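Local coordinates for N-alpha-acetyltransferase 38, NatC auxiliary subunit (Saccharomyces cerevisiae, PDB 6YGA), which serves as the small auxiliary subunit of the NatC complex, which associates with the ribosome to acetylate the N-termini of nascent protein chains, at residues Leu14-Thr19 against Leu37-Val42. Residues are numbered along the deposited sequence; the frame is centred on the assembly and turned at random.
Sequences LIVSLT and LLLDHV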
ATOM      1  N   LEU C  14     -35.768   2.490 -16.615  1.00 88.02           N
ATOM      2  CA  LEU C  14     -36.823   3.260 -15.974  1.00 87.38           C
ATOM      3  C   LEU C  14     -36.461   4.737 -15.965  1.00 86.63           C
ATOM      4  O   LEU C  14     -35.284   5.107 -15.967  1.00 84.92           O
ATOM      5  CB  LEU C  14     -37.076   2.786 -14.534  1.00 85.13           C
ATOM      6  CG  LEU C  14     -37.588   1.356 -14.365  1.00 84.46           C
ATOM      7  CD1 LEU C  14     -37.839   1.034 -12.900  1.00 82.78           C
ATOM      8  CD2 LEU C  14     -38.850   1.152 -15.187  1.00 87.88           C
ATOM      9  N   ILE C  15     -37.490   5.577 -15.950  1.00 89.77           N
ATOM     10  CA  ILE C  15     -37.337   7.025 -15.880  1.00 91.63           C
ATOM     11  C   ILE C  15     -37.806   7.465 -14.500  1.00 92.93           C
ATOM     12  O   ILE C  15     -38.975   7.273 -14.144  1.00 97.94           O
ATOM     13  CB  ILE C  15     -38.126   7.737 -16.989  1.00 95.37           C
ATOM     14  CG1 ILE C  15     -37.437   7.568 -18.348  1.00 94.97           C
ATOM     15  CG2 ILE C  15     -38.286   9.214 -16.664  1.00 97.97           C
ATOM     16  CD1 ILE C  15     -37.741   6.260 -19.059  1.00 94.95           C
ATOM     17  N   VAL C  16     -36.896   8.044 -13.720  1.00 90.20           N
ATOM     18  CA  VAL C  16     -37.169   8.431 -12.340  1.00 89.82           C
ATOM     19  C   VAL C  16     -36.824   9.909 -12.202  1.00 91.58           C
ATOM     20  O   VAL C  16     -35.646  10.273 -12.107  1.00 89.25           O
ATOM     21  CB  VAL C  16     -36.387   7.584 -11.330  1.00 83.94           C
ATOM     22  CG1 VAL C  16     -36.663   8.061  -9.911  1.00 83.24           C
ATOM     23  CG2 VAL C  16     -36.750   6.117 -11.480  1.00 81.59           C
ATOM     24  N   SER C  17     -37.845  10.762 -12.193  1.00 94.63           N
ATOM     25  CA  SER C  17     -37.647  12.176 -11.913  1.00 96.54           C
ATOM     26  C   SER C  17     -37.474  12.371 -10.413  1.00 98.61           C
ATOM     27  O   SER C  17     -38.247  11.831  -9.617  1.00 96.62           O
ATOM     28  CB  SER C  17     -38.832  12.997 -12.422  1.00100.22           C
ATOM     29  OG  SER C  17     -38.667  14.370 -12.112  1.00102.44           O
ATOM     30  N   LEU C  18     -36.457  13.134 -10.028  1.00103.26           N
ATOM     31  CA  LEU C  18     -36.174  13.365  -8.621  1.00107.34           C
ATOM     32  C   LEU C  18     -36.920  14.609  -8.141  1.00121.76           C
ATOM     33  O   LEU C  18     -37.723  15.199  -8.869  1.00124.80           O
ATOM     34  CB  LEU C  18     -34.669  13.480  -8.393  1.00 98.08           C
ATOM     35  CG  LEU C  18     -33.847  12.232  -8.713  1.00 89.56           C
ATOM     36  CD1 LEU C  18     -32.420  12.393  -8.214  1.00 84.36           C
ATOM     37  CD2 LEU C  18     -34.496  10.993  -8.116  1.00 87.43           C
ATOM     38  N   THR C  19     -36.658  15.018  -6.898  1.00132.66           N
ATOM     39  CA  THR C  19     -37.341  16.181  -6.341  1.00141.15           C
ATOM     40  C   THR C  19     -36.964  17.460  -7.075  1.00143.64           C
ATOM     41  O   THR C  19     -37.798  18.361  -7.221  1.00148.73           O
ATOM     42  CB  THR C  19     -37.028  16.315  -4.850  1.00143.69           C
ATOM     43  OG1 THR C  19     -35.609  16.395  -4.660  1.00141.23           O
ATOM     44  CG2 THR C  19     -37.575  15.120  -4.081  1.00145.79           C
ATOM     45  N   LEU C  37     -35.069   2.140  -4.490  1.00 68.15           N
ATOM     46  CA  LEU C  37     -34.653   1.567  -5.761  1.00 66.46           C
ATOM     47  C   LEU C  37     -33.139   1.631  -5.903  1.00 64.16           C
ATOM     48  O   LEU C  37     -32.498   2.573  -5.428  1.00 63.09           O
ATOM     49  CB  LEU C  37     -35.301   2.295  -6.941  1.00 66.64           C
ATOM     50  CG  LEU C  37     -36.786   2.637  -6.841  1.00 67.67           C
ATOM     51  CD1 LEU C  37     -37.156   3.629  -7.925  1.00 68.39           C
ATOM     52  CD2 LEU C  37     -37.632   1.384  -6.952  1.00 68.75           C
ATOM     53  N   LEU C  38     -32.576   0.619  -6.555  1.00 62.32           N
ATOM     54  CA  LEU C  38     -31.175   0.610  -6.950  1.00 61.06           C
ATOM     55  C   LEU C  38     -31.117   0.520  -8.466  1.00 62.53           C
ATOM     56  O   LEU C  38     -31.680  -0.408  -9.056  1.00 63.89           O
ATOM     57  CB  LEU C  38     -30.417  -0.558  -6.310  1.00 59.59           C
ATOM     58  CG  LEU C  38     -28.904  -0.613  -6.539  1.00 57.08           C
ATOM     59  CD1 LEU C  38     -28.209   0.580  -5.901  1.00 55.73           C
ATOM     60  CD2 LEU C  38     -28.325  -1.923  -6.011  1.00 55.81           C
ATOM     61  N   LEU C  39     -30.451   1.485  -9.093  1.00 64.73           N
ATOM     62  CA  LEU C  39     -30.410   1.597 -10.544  1.00 67.31           C
ATOM     63  C   LEU C  39     -28.972   1.538 -11.040  1.00 68.59           C
ATOM     64  O   LEU C  39     -28.064   2.095 -10.413  1.00 68.18           O
ATOM     65  CB  LEU C  39     -31.065   2.901 -11.011  1.00 68.21           C
ATOM     66  CG  LEU C  39     -32.538   3.126 -10.671  1.00 71.49           C
ATOM     67  CD1 LEU C  39     -32.935   4.560 -10.977  1.00 72.57           C
ATOM     68  CD2 LEU C  39     -33.418   2.157 -11.437  1.00 72.90           C
ATOM     69  N   ASP C  40     -28.773   0.867 -12.171  1.00 71.37           N
ATOM     70  CA  ASP C  40     -27.468   0.732 -12.798  1.00 72.79           C
ATOM     71  C   ASP C  40     -27.452   1.481 -14.123  1.00 73.11           C
ATOM     72  O   ASP C  40     -28.492   1.693 -14.753  1.00 74.12           O
ATOM     73  CB  ASP C  40     -27.113  -0.741 -13.034  1.00 74.29           C
ATOM     74  CG  ASP C  40     -25.612  -0.978 -13.128  1.00 75.40           C
ATOM     75  OD1 ASP C  40     -24.841   0.001 -13.025  1.00 74.89           O
ATOM     76  OD2 ASP C  40     -25.202  -2.146 -13.296  1.00 76.46           O
ATOM     77  N   HIS C  41     -26.246   1.870 -14.541  1.00 72.64           N
ATOM     78  CA  HIS C  41     -26.032   2.621 -15.779  1.00 76.65           C
ATOM     79  C   HIS C  41     -26.870   3.900 -15.792  1.00 75.30           C
ATOM     80  O   HIS C  41     -27.476   4.260 -16.803  1.00 77.03           O
ATOM     81  CB  HIS C  41     -26.321   1.754 -17.008  1.00 83.83           C
ATOM     82  CG  HIS C  41     -25.682   0.399 -16.953  1.00 88.17           C
ATOM     83  ND1 HIS C  41     -24.315   0.221 -16.930  1.00 88.36           N
ATOM     84  CD2 HIS C  41     -26.221  -0.843 -16.915  1.00 90.21           C
ATOM     85  CE1 HIS C  41     -24.041  -1.071 -16.880  1.00 88.32           C
ATOM     86  NE2 HIS C  41     -25.181  -1.738 -16.870  1.00 89.22           N
ATOM     87  N   VAL C  42     -26.898   4.592 -14.654  1.00 73.11           N
ATOM     88  CA  VAL C  42     -27.771   5.749 -14.490  1.00 72.60           C
ATOM     89  C   VAL C  42     -27.258   6.913 -15.324  1.00 71.33           C
ATOM     90  O   VAL C  42     -26.058   7.221 -15.324  1.00 69.67           O
ATOM     91  CB  VAL C  42     -27.876   6.137 -13.008  1.00 69.99           C
ATOM     92  CG1 VAL C  42     -28.494   7.520 -12.854  1.00 71.80           C
ATOM     93  CG2 VAL C  42     -28.698   5.115 -12.258  1.00 68.97           C
TER
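Val-16 meets Leu-39 and Leu-37 through one methyl group, CG2, in the buried middle of the chain. With CG1 anti to the backbone N (chi1 178°), CG2 lies anti to the carbonyl carbon and is directed to the interior, 4.2 Å from CD1 of Leu-39. The two side chains approach at a slant. Leu-37, two residues earlier on the same strand, brings its CD1 to 4.4 Å from Val-16 CG2. No hydrogen bond joins the segments. Both belong to the strongly bent antiparallel sheet of an LSM domain, the Sm-like fold, and the contact spans its interior: backbone bonds tie Val-16 to Leu-24, whereas Leu-37 pairs with Val-58 and also packs on Ile-66. Leu-14 also points its CB toward 37-42 but stays 4.8 Å off at the nearest, and packs on Ile-68 and on Phe-28 of the N-alpha-acetyltransferase 35 chain. This methyl cluster is the buried side of the contact; the solvent side begins past Leu-39, at the corner of partly exposed Asp-40 and exposed His-41, where Asp-40 OD1 accepts a hydrogen bond from the backbone N of His-41 at 2.8 Å, with the donor above the carboxylate plane.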